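Local atomic coordinates of N(2),N(2)-dimethylguanosine tRNA methyltransferase (Pyrococcus horikoshii, PDB entry 2DUL), a protein that probably transfers two methyl groups from S-adenosyl-L-methionine to the N2 atom of guanine 26 in a number of tRNAs. Residues Y249-L261 against P319-L331. Numbering follows the deposited sequence.
Sequences YIYFDDKTGKFEL and PLFYDTHAIGRRL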
ATOM      1  N   TYR A 249     -14.573   9.258  10.378  1.00 16.91           N
ATOM      2  CA  TYR A 249     -13.622  10.017  11.181  1.00 17.22           C
ATOM      3  C   TYR A 249     -13.320   9.316  12.492  1.00 20.27           C
ATOM      4  O   TYR A 249     -14.075   8.452  12.935  1.00 20.78           O
ATOM      5  CB  TYR A 249     -14.179  11.419  11.450  1.00 16.24           C
ATOM      6  CG  TYR A 249     -14.398  12.204  10.177  1.00 15.36           C
ATOM      7  CD1 TYR A 249     -15.515  11.959   9.368  1.00 16.53           C
ATOM      8  CD2 TYR A 249     -13.443  13.111   9.727  1.00 16.81           C
ATOM      9  CE1 TYR A 249     -15.662  12.589   8.137  1.00 16.77           C
ATOM     10  CE2 TYR A 249     -13.577  13.747   8.500  1.00 17.01           C
ATOM     11  CZ  TYR A 249     -14.687  13.478   7.707  1.00 18.53           C
ATOM     12  OH  TYR A 249     -14.801  14.077   6.481  1.00 17.47           O
ATOM     13  N   ILE A 250     -12.212   9.707  13.111  1.00 20.14           N
ATOM     14  CA  ILE A 250     -11.782   9.133  14.374  1.00 19.15           C
ATOM     15  C   ILE A 250     -11.663  10.229  15.426  1.00 19.38           C
ATOM     16  O   ILE A 250     -11.216  11.338  15.132  1.00 18.30           O
ATOM     17  CB  ILE A 250     -10.392   8.473  14.242  1.00 20.96           C
ATOM     18  CG1 ILE A 250     -10.452   7.324  13.236  1.00 20.10           C
ATOM     19  CG2 ILE A 250      -9.910   7.996  15.609  1.00 21.00           C
ATOM     20  CD1 ILE A 250      -9.090   6.920  12.708  1.00 19.39           C
ATOM     21  N   TYR A 251     -12.078   9.907  16.644  1.00 18.82           N
ATOM     22  CA  TYR A 251     -11.984  10.812  17.773  1.00 18.84           C
ATOM     23  C   TYR A 251     -11.052  10.078  18.727  1.00 21.06           C
ATOM     24  O   TYR A 251     -11.181   8.868  18.926  1.00 22.43           O
ATOM     25  CB  TYR A 251     -13.361  11.031  18.385  1.00 19.86           C
ATOM     26  CG  TYR A 251     -14.291  11.768  17.444  1.00 18.30           C
ATOM     27  CD1 TYR A 251     -14.217  13.155  17.310  1.00 18.85           C
ATOM     28  CD2 TYR A 251     -15.222  11.077  16.669  1.00 20.27           C
ATOM     29  CE1 TYR A 251     -15.046  13.840  16.431  1.00 18.16           C
ATOM     30  CE2 TYR A 251     -16.059  11.747  15.777  1.00 19.43           C
ATOM     31  CZ  TYR A 251     -15.964  13.132  15.666  1.00 20.39           C
ATOM     32  OH  TYR A 251     -16.775  13.811  14.791  1.00 19.73           O
ATOM     33  N   PHE A 252     -10.111  10.807  19.307  1.00 19.54           N
ATOM     34  CA  PHE A 252      -9.121  10.196  20.184  1.00 21.11           C
ATOM     35  C   PHE A 252      -8.954  10.985  21.477  1.00 23.04           C
ATOM     36  O   PHE A 252      -8.762  12.199  21.449  1.00 23.15           O
ATOM     37  CB  PHE A 252      -7.788  10.130  19.433  1.00 22.64           C
ATOM     38  CG  PHE A 252      -6.697   9.398  20.165  1.00 22.54           C
ATOM     39  CD1 PHE A 252      -6.674   8.006  20.202  1.00 23.41           C
ATOM     40  CD2 PHE A 252      -5.674  10.105  20.792  1.00 23.81           C
ATOM     41  CE1 PHE A 252      -5.640   7.326  20.849  1.00 23.94           C
ATOM     42  CE2 PHE A 252      -4.637   9.436  21.443  1.00 22.90           C
ATOM     43  CZ  PHE A 252      -4.619   8.044  21.470  1.00 22.39           C
ATOM     44  N   ASP A 253      -9.036  10.295  22.610  1.00 22.42           N
ATOM     45  CA  ASP A 253      -8.880  10.949  23.909  1.00 24.97           C
ATOM     46  C   ASP A 253      -7.419  10.822  24.332  1.00 23.82           C
ATOM     47  O   ASP A 253      -6.959   9.729  24.648  1.00 22.77           O
ATOM     48  CB  ASP A 253      -9.766  10.278  24.957  1.00 25.97           C
ATOM     49  CG  ASP A 253      -9.867  11.086  26.246  1.00 30.07           C
ATOM     50  OD1 ASP A 253      -8.889  11.783  26.613  1.00 30.03           O
ATOM     51  OD2 ASP A 253     -10.926  11.010  26.900  1.00 31.77           O
ATOM     52  N   ASP A 254      -6.699  11.939  24.345  1.00 24.70           N
ATOM     53  CA  ASP A 254      -5.281  11.929  24.707  1.00 27.53           C
ATOM     54  C   ASP A 254      -4.987  11.486  26.137  1.00 26.39           C
ATOM     55  O   ASP A 254      -3.873  11.057  26.442  1.00 26.20           O
ATOM     56  CB  ASP A 254      -4.667  13.314  24.495  1.00 32.44           C
ATOM     57  CG  ASP A 254      -4.765  13.782  23.060  1.00 37.59           C
ATOM     58  OD1 ASP A 254      -4.368  13.025  22.150  1.00 38.88           O
ATOM     59  OD2 ASP A 254      -5.235  14.917  22.844  1.00 44.04           O
ATOM     60  N   LYS A 255      -5.973  11.596  27.017  1.00 25.31           N
ATOM     61  CA  LYS A 255      -5.763  11.213  28.405  1.00 26.79           C
ATOM     62  C   LYS A 255      -6.037   9.742  28.696  1.00 26.49           C
ATOM     63  O   LYS A 255      -5.632   9.229  29.741  1.00 26.10           O
ATOM     64  CB  LYS A 255      -6.614  12.093  29.326  1.00 28.71           C
ATOM     65  CG  LYS A 255      -6.157  13.549  29.368  1.00 30.96           C
ATOM     66  CD  LYS A 255      -6.865  14.353  30.452  1.00 37.16           C
ATOM     67  CE  LYS A 255      -8.326  14.613  30.119  1.00 38.68           C
ATOM     68  NZ  LYS A 255      -9.127  13.361  30.030  1.00 41.76           N
ATOM     69  N   THR A 256      -6.691   9.057  27.764  1.00 26.16           N
ATOM     70  CA  THR A 256      -7.039   7.653  27.970  1.00 23.86           C
ATOM     71  C   THR A 256      -6.635   6.675  26.866  1.00 23.16           C
ATOM     72  O   THR A 256      -6.482   5.484  27.125  1.00 23.60           O
ATOM     73  CB  THR A 256      -8.553   7.502  28.183  1.00 24.63           C
ATOM     74  OG1 THR A 256      -9.238   7.836  26.968  1.00 22.36           O
ATOM     75  CG2 THR A 256      -9.035   8.421  29.296  1.00 23.47           C
ATOM     76  N   GLY A 257      -6.473   7.163  25.643  1.00 20.03           N
ATOM     77  CA  GLY A 257      -6.112   6.272  24.558  1.00 19.96           C
ATOM     78  C   GLY A 257      -7.356   5.650  23.942  1.00 21.36           C
ATOM     79  O   GLY A 257      -7.270   4.827  23.036  1.00 21.88           O
ATOM     80  N   LYS A 258      -8.522   6.041  24.441  1.00 21.37           N
ATOM     81  CA  LYS A 258      -9.773   5.521  23.905  1.00 23.01           C
ATOM     82  C   LYS A 258     -10.114   6.239  22.605  1.00 23.46           C
ATOM     83  O   LYS A 258      -9.941   7.453  22.496  1.00 23.76           O
ATOM     84  CB  LYS A 258     -10.916   5.720  24.901  1.00 23.72           C
ATOM     85  CG  LYS A 258     -12.261   5.201  24.391  1.00 28.12           C
ATOM     86  CD  LYS A 258     -13.357   5.370  25.429  1.00 32.95           C
ATOM     87  CE  LYS A 258     -14.694   4.854  24.909  1.00 36.04           C
ATOM     88  NZ  LYS A 258     -15.084   5.553  23.652  1.00 37.89           N
ATOM     89  N   PHE A 259     -10.593   5.485  21.619  1.00 22.39           N
ATOM     90  CA  PHE A 259     -10.965   6.070  20.339  1.00 22.47           C
ATOM     91  C   PHE A 259     -12.448   5.853  20.076  1.00 21.99           C
ATOM     92  O   PHE A 259     -13.068   4.963  20.656  1.00 21.60           O
ATOM     93  CB  PHE A 259     -10.125   5.464  19.196  1.00 19.50           C
ATOM     94  CG  PHE A 259     -10.349   3.984  18.969  1.00 18.91           C
ATOM     95  CD1 PHE A 259     -11.509   3.521  18.347  1.00 19.34           C
ATOM     96  CD2 PHE A 259      -9.388   3.057  19.361  1.00 17.25           C
ATOM     97  CE1 PHE A 259     -11.703   2.152  18.118  1.00 19.35           C
ATOM     98  CE2 PHE A 259      -9.572   1.689  19.138  1.00 18.27           C
ATOM     99  CZ  PHE A 259     -10.734   1.235  18.515  1.00 19.07           C
ATOM    100  N   GLU A 260     -13.010   6.691  19.214  1.00 21.71           N
ATOM    101  CA  GLU A 260     -14.419   6.595  18.837  1.00 22.89           C
ATOM    102  C   GLU A 260     -14.440   6.676  17.319  1.00 22.17           C
ATOM    103  O   GLU A 260     -13.594   7.342  16.719  1.00 20.38           O
ATOM    104  CB  GLU A 260     -15.225   7.768  19.403  1.00 24.00           C
ATOM    105  CG  GLU A 260     -14.979   8.065  20.872  1.00 29.16           C
ATOM    106  CD  GLU A 260     -15.758   9.276  21.358  1.00 31.99           C
ATOM    107  OE1 GLU A 260     -16.090  10.148  20.523  1.00 29.37           O
ATOM    108  OE2 GLU A 260     -16.028   9.358  22.575  1.00 34.85           O
ATOM    109  N   LEU A 261     -15.402   6.009  16.696  1.00 19.38           N
ATOM    110  CA  LEU A 261     -15.499   6.033  15.246  1.00 20.77           C
ATOM    111  C   LEU A 261     -16.802   6.686  14.808  1.00 20.83           C
ATOM    112  O   LEU A 261     -17.836   6.511  15.446  1.00 19.20           O
ATOM    113  CB  LEU A 261     -15.457   4.609  14.683  1.00 20.55           C
ATOM    114  CG  LEU A 261     -14.318   3.693  15.137  1.00 23.30           C
ATOM    115  CD1 LEU A 261     -14.545   2.298  14.568  1.00 21.78           C
ATOM    116  CD2 LEU A 261     -12.978   4.260  14.681  1.00 20.04           C
ATOM    117  N   PRO A 319     -11.231  -1.582  12.589  1.00 20.00           N
ATOM    118  CA  PRO A 319     -10.633  -0.251  12.716  1.00 19.23           C
ATOM    119  C   PRO A 319      -9.864   0.010  14.012  1.00 19.83           C
ATOM    120  O   PRO A 319     -10.399  -0.121  15.114  1.00 19.47           O
ATOM    121  CB  PRO A 319     -11.829   0.686  12.559  1.00 20.00           C
ATOM    122  CG  PRO A 319     -12.759  -0.092  11.670  1.00 20.32           C
ATOM    123  CD  PRO A 319     -12.665  -1.486  12.260  1.00 19.88           C
ATOM    124  N   LEU A 320      -8.598   0.379  13.852  1.00 19.13           N
ATOM    125  CA  LEU A 320      -7.713   0.718  14.957  1.00 18.62           C
ATOM    126  C   LEU A 320      -7.368  -0.399  15.948  1.00 20.39           C
ATOM    127  O   LEU A 320      -7.650  -1.580  15.718  1.00 19.21           O
ATOM    128  CB  LEU A 320      -8.280   1.943  15.693  1.00 17.92           C
ATOM    129  CG  LEU A 320      -8.637   3.096  14.736  1.00 19.40           C
ATOM    130  CD1 LEU A 320      -9.125   4.311  15.519  1.00 18.26           C
ATOM    131  CD2 LEU A 320      -7.412   3.457  13.889  1.00 19.27           C
ATOM    132  N   PHE A 321      -6.733  -0.016  17.050  1.00 19.35           N
ATOM    133  CA  PHE A 321      -6.308  -0.980  18.058  1.00 20.99           C
ATOM    134  C   PHE A 321      -5.927  -0.266  19.343  1.00 20.09           C
ATOM    135  O   PHE A 321      -5.958   0.962  19.411  1.00 19.15           O
ATOM    136  CB  PHE A 321      -5.109  -1.773  17.529  1.00 20.23           C
ATOM    137  CG  PHE A 321      -3.920  -0.918  17.164  1.00 22.16           C
ATOM    138  CD1 PHE A 321      -2.926  -0.643  18.099  1.00 21.24           C
ATOM    139  CD2 PHE A 321      -3.797  -0.386  15.879  1.00 21.04           C
ATOM    140  CE1 PHE A 321      -1.821   0.150  17.760  1.00 21.57           C
ATOM    141  CE2 PHE A 321      -2.701   0.406  15.528  1.00 22.94           C
ATOM    142  CZ  PHE A 321      -1.709   0.675  16.472  1.00 22.27           C
ATOM    143  N   TYR A 322      -5.575  -1.042  20.361  1.00 20.32           N
ATOM    144  CA  TYR A 322      -5.176  -0.476  21.640  1.00 20.79           C
ATOM    145  C   TYR A 322      -3.705  -0.795  21.866  1.00 21.19           C
ATOM    146  O   TYR A 322      -3.301  -1.954  21.818  1.00 19.77           O
ATOM    147  CB  TYR A 322      -6.028  -1.059  22.776  1.00 20.82           C
ATOM    148  CG  TYR A 322      -7.509  -0.764  22.632  1.00 21.13           C
ATOM    149  CD1 TYR A 322      -7.973   0.550  22.564  1.00 22.01           C
ATOM    150  CD2 TYR A 322      -8.441  -1.796  22.526  1.00 22.92           C
ATOM    151  CE1 TYR A 322      -9.330   0.829  22.390  1.00 20.66           C
ATOM    152  CE2 TYR A 322      -9.802  -1.525  22.353  1.00 23.85           C
ATOM    153  CZ  TYR A 322     -10.236  -0.212  22.284  1.00 21.83           C
ATOM    154  OH  TYR A 322     -11.577   0.063  22.098  1.00 22.20           O
ATOM    155  N   ASP A 323      -2.905   0.241  22.090  1.00 21.85           N
ATOM    156  CA  ASP A 323      -1.475   0.064  22.323  1.00 23.99           C
ATOM    157  C   ASP A 323      -1.261  -0.047  23.831  1.00 23.98           C
ATOM    158  O   ASP A 323      -1.396   0.933  24.556  1.00 22.86           O
ATOM    159  CB  ASP A 323      -0.707   1.255  21.755  1.00 24.99           C
ATOM    160  CG  ASP A 323       0.795   1.033  21.752  1.00 29.82           C
ATOM    161  OD1 ASP A 323       1.399   1.005  22.849  1.00 28.31           O
ATOM    162  OD2 ASP A 323       1.365   0.874  20.649  1.00 31.53           O
ATOM    163  N   THR A 324      -0.942  -1.251  24.295  1.00 26.07           N
ATOM    164  CA  THR A 324      -0.741  -1.502  25.719  1.00 28.46           C
ATOM    165  C   THR A 324       0.271  -0.562  26.367  1.00 28.57           C
ATOM    166  O   THR A 324       0.072  -0.098  27.489  1.00 28.99           O
ATOM    167  CB  THR A 324      -0.288  -2.956  25.968  1.00 29.19           C
ATOM    168  OG1 THR A 324      -1.214  -3.859  25.345  1.00 31.52           O
ATOM    169  CG2 THR A 324      -0.254  -3.247  27.459  1.00 30.29           C
ATOM    170  N   HIS A 325       1.357  -0.280  25.661  1.00 30.15           N
ATOM    171  CA  HIS A 325       2.383   0.602  26.198  1.00 31.30           C
ATOM    172  C   HIS A 325       1.889   2.045  26.322  1.00 29.28           C
ATOM    173  O   HIS A 325       1.917   2.627  27.406  1.00 28.01           O
ATOM    174  CB  HIS A 325       3.633   0.545  25.319  1.00 35.54           C
ATOM    175  CG  HIS A 325       4.782   1.333  25.861  1.00 41.94           C
ATOM    176  ND1 HIS A 325       4.859   2.706  25.758  1.00 45.09           N
ATOM    177  CD2 HIS A 325       5.879   0.946  26.555  1.00 44.67           C
ATOM    178  CE1 HIS A 325       5.954   3.130  26.364  1.00 45.24           C
ATOM    179  NE2 HIS A 325       6.590   2.082  26.856  1.00 45.40           N
ATOM    180  N   ALA A 326       1.425   2.613  25.214  1.00 27.81           N
ATOM    181  CA  ALA A 326       0.940   3.991  25.213  1.00 26.73           C
ATOM    182  C   ALA A 326      -0.211   4.213  26.196  1.00 25.99           C
ATOM    183  O   ALA A 326      -0.243   5.221  26.900  1.00 24.79           O
ATOM    184  CB  ALA A 326       0.510   4.394  23.802  1.00 25.99           C
ATOM    185  N   ILE A 327      -1.156   3.277  26.241  1.00 24.98           N
ATOM    186  CA  ILE A 327      -2.289   3.410  27.146  1.00 24.88           C
ATOM    187  C   ILE A 327      -1.808   3.378  28.591  1.00 25.10           C
ATOM    188  O   ILE A 327      -2.333   4.091  29.445  1.00 24.86           O
ATOM    189  CB  ILE A 327      -3.336   2.298  26.911  1.00 26.00           C
ATOM    190  CG1 ILE A 327      -3.995   2.502  25.540  1.00 27.74           C
ATOM    191  CG2 ILE A 327      -4.389   2.325  28.013  1.00 26.27           C
ATOM    192  CD1 ILE A 327      -5.064   1.476  25.189  1.00 27.36           C
ATOM    193  N   GLY A 328      -0.803   2.551  28.859  1.00 25.80           N
ATOM    194  CA  GLY A 328      -0.254   2.485  30.200  1.00 26.83           C
ATOM    195  C   GLY A 328       0.292   3.848  30.604  1.00 27.88           C
ATOM    196  O   GLY A 328       0.079   4.301  31.733  1.00 27.10           O
ATOM    197  N   ARG A 329       0.989   4.513  29.686  1.00 26.88           N
ATOM    198  CA  ARG A 329       1.552   5.831  29.980  1.00 29.41           C
ATOM    199  C   ARG A 329       0.475   6.907  30.117  1.00 28.74           C
ATOM    200  O   ARG A 329       0.574   7.787  30.975  1.00 28.18           O
ATOM    201  CB  ARG A 329       2.551   6.249  28.895  1.00 31.62           C
ATOM    202  CG  ARG A 329       3.763   5.341  28.781  1.00 34.58           C
ATOM    203  CD  ARG A 329       4.786   5.871  27.782  1.00 39.95           C
ATOM    204  NE  ARG A 329       5.439   7.097  28.236  1.00 44.22           N
ATOM    205  CZ  ARG A 329       4.972   8.322  28.017  1.00 46.74           C
ATOM    206  NH1 ARG A 329       3.846   8.493  27.341  1.00 49.36           N
ATOM    207  NH2 ARG A 329       5.631   9.378  28.480  1.00 46.77           N
ATOM    208  N   ARG A 330      -0.553   6.839  29.274  1.00 26.71           N
ATOM    209  CA  ARG A 330      -1.634   7.821  29.318  1.00 25.99           C
ATOM    210  C   ARG A 330      -2.444   7.715  30.607  1.00 26.22           C
ATOM    211  O   ARG A 330      -2.722   8.723  31.258  1.00 26.55           O
ATOM    212  CB  ARG A 330      -2.564   7.654  28.107  1.00 25.95           C
ATOM    213  CG  ARG A 330      -1.915   7.989  26.766  1.00 27.80           C
ATOM    214  CD  ARG A 330      -2.905   7.870  25.606  1.00 28.29           C
ATOM    215  NE  ARG A 330      -2.257   8.085  24.311  1.00 27.76           N
ATOM    216  CZ  ARG A 330      -1.847   9.266  23.851  1.00 29.66           C
ATOM    217  NH1 ARG A 330      -2.018  10.368  24.573  1.00 28.91           N
ATOM    218  NH2 ARG A 330      -1.245   9.344  22.671  1.00 28.74           N
ATOM    219  N   LEU A 331      -2.818   6.494  30.976  1.00 26.57           N
ATOM    220  CA  LEU A 331      -3.604   6.267  32.186  1.00 27.59           C
ATOM    221  C   LEU A 331      -2.743   6.253  33.450  1.00 27.60           C
ATOM    222  O   LEU A 331      -3.259   6.392  34.561  1.00 26.12           O
ATOM    223  CB  LEU A 331      -4.367   4.940  32.081  1.00 25.50           C
ATOM    224  CG  LEU A 331      -5.470   4.859  31.020  1.00 27.96           C
ATOM    225  CD1 LEU A 331      -6.033   3.446  30.975  1.00 27.96           C
ATOM    226  CD2 LEU A 331      -6.570   5.866  31.342  1.00 25.99           C
TER
HETATM  227  O   HOH W   1      -6.024   3.523  21.190  1.00 32.77           O
HETATM  228  O   HOH W   2     -12.354   2.485  21.918  1.00 21.03           O
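Ile-250 and Leu-320 meet tip to tip, Ile-250 CG2 lying 3.8 Å from Leu-320 CD1. The edge of the Phe-252 ring points at one guanidinium face of Arg-330, the planes 84° apart, with Phe-252 CE2 3.6 Å from Arg-330 NH2. The hairpin loop adds a direct hydrogen bond, Arg-330 NH1 to Asp-254 O at 2.7 Å, on an in-plane lone pair but bent (141° at the hydrogen). The straight Arg-330 side chain brings its guanidinium there along the loop; Arg-330 NH2 also forms a salt bridge with Glu-190. At Gly-257 the backbone itself packs, Gly-257 N 3.6 Å from Arg-330 CD, and a water bridges Gly-257 O to Phe-321 O. Leu-320 CB sits over one face of Phe-259, 3.9 Å from the ring centroid, a CH-pi contact. Tyr-322 lies nearly parallel to that ring (planes at 20°), yet slid aside (centroids 5.1 Å apart); a second water links Tyr-322 OH to Phe-259 O. Leu-261 CD1 ends the row 3.7 Å from Pro-319 CB. This structural packing, away from the predicted S-adenosyl-L-methionine sites, joins antiparallel hairpin 247-252/259-263 to loop 319-321, strand 322-323 and helix 324-331, with helix 192-209 touching Ile-250 and Pro-319, and helix 368-375 touching Ile-327 and Leu-331.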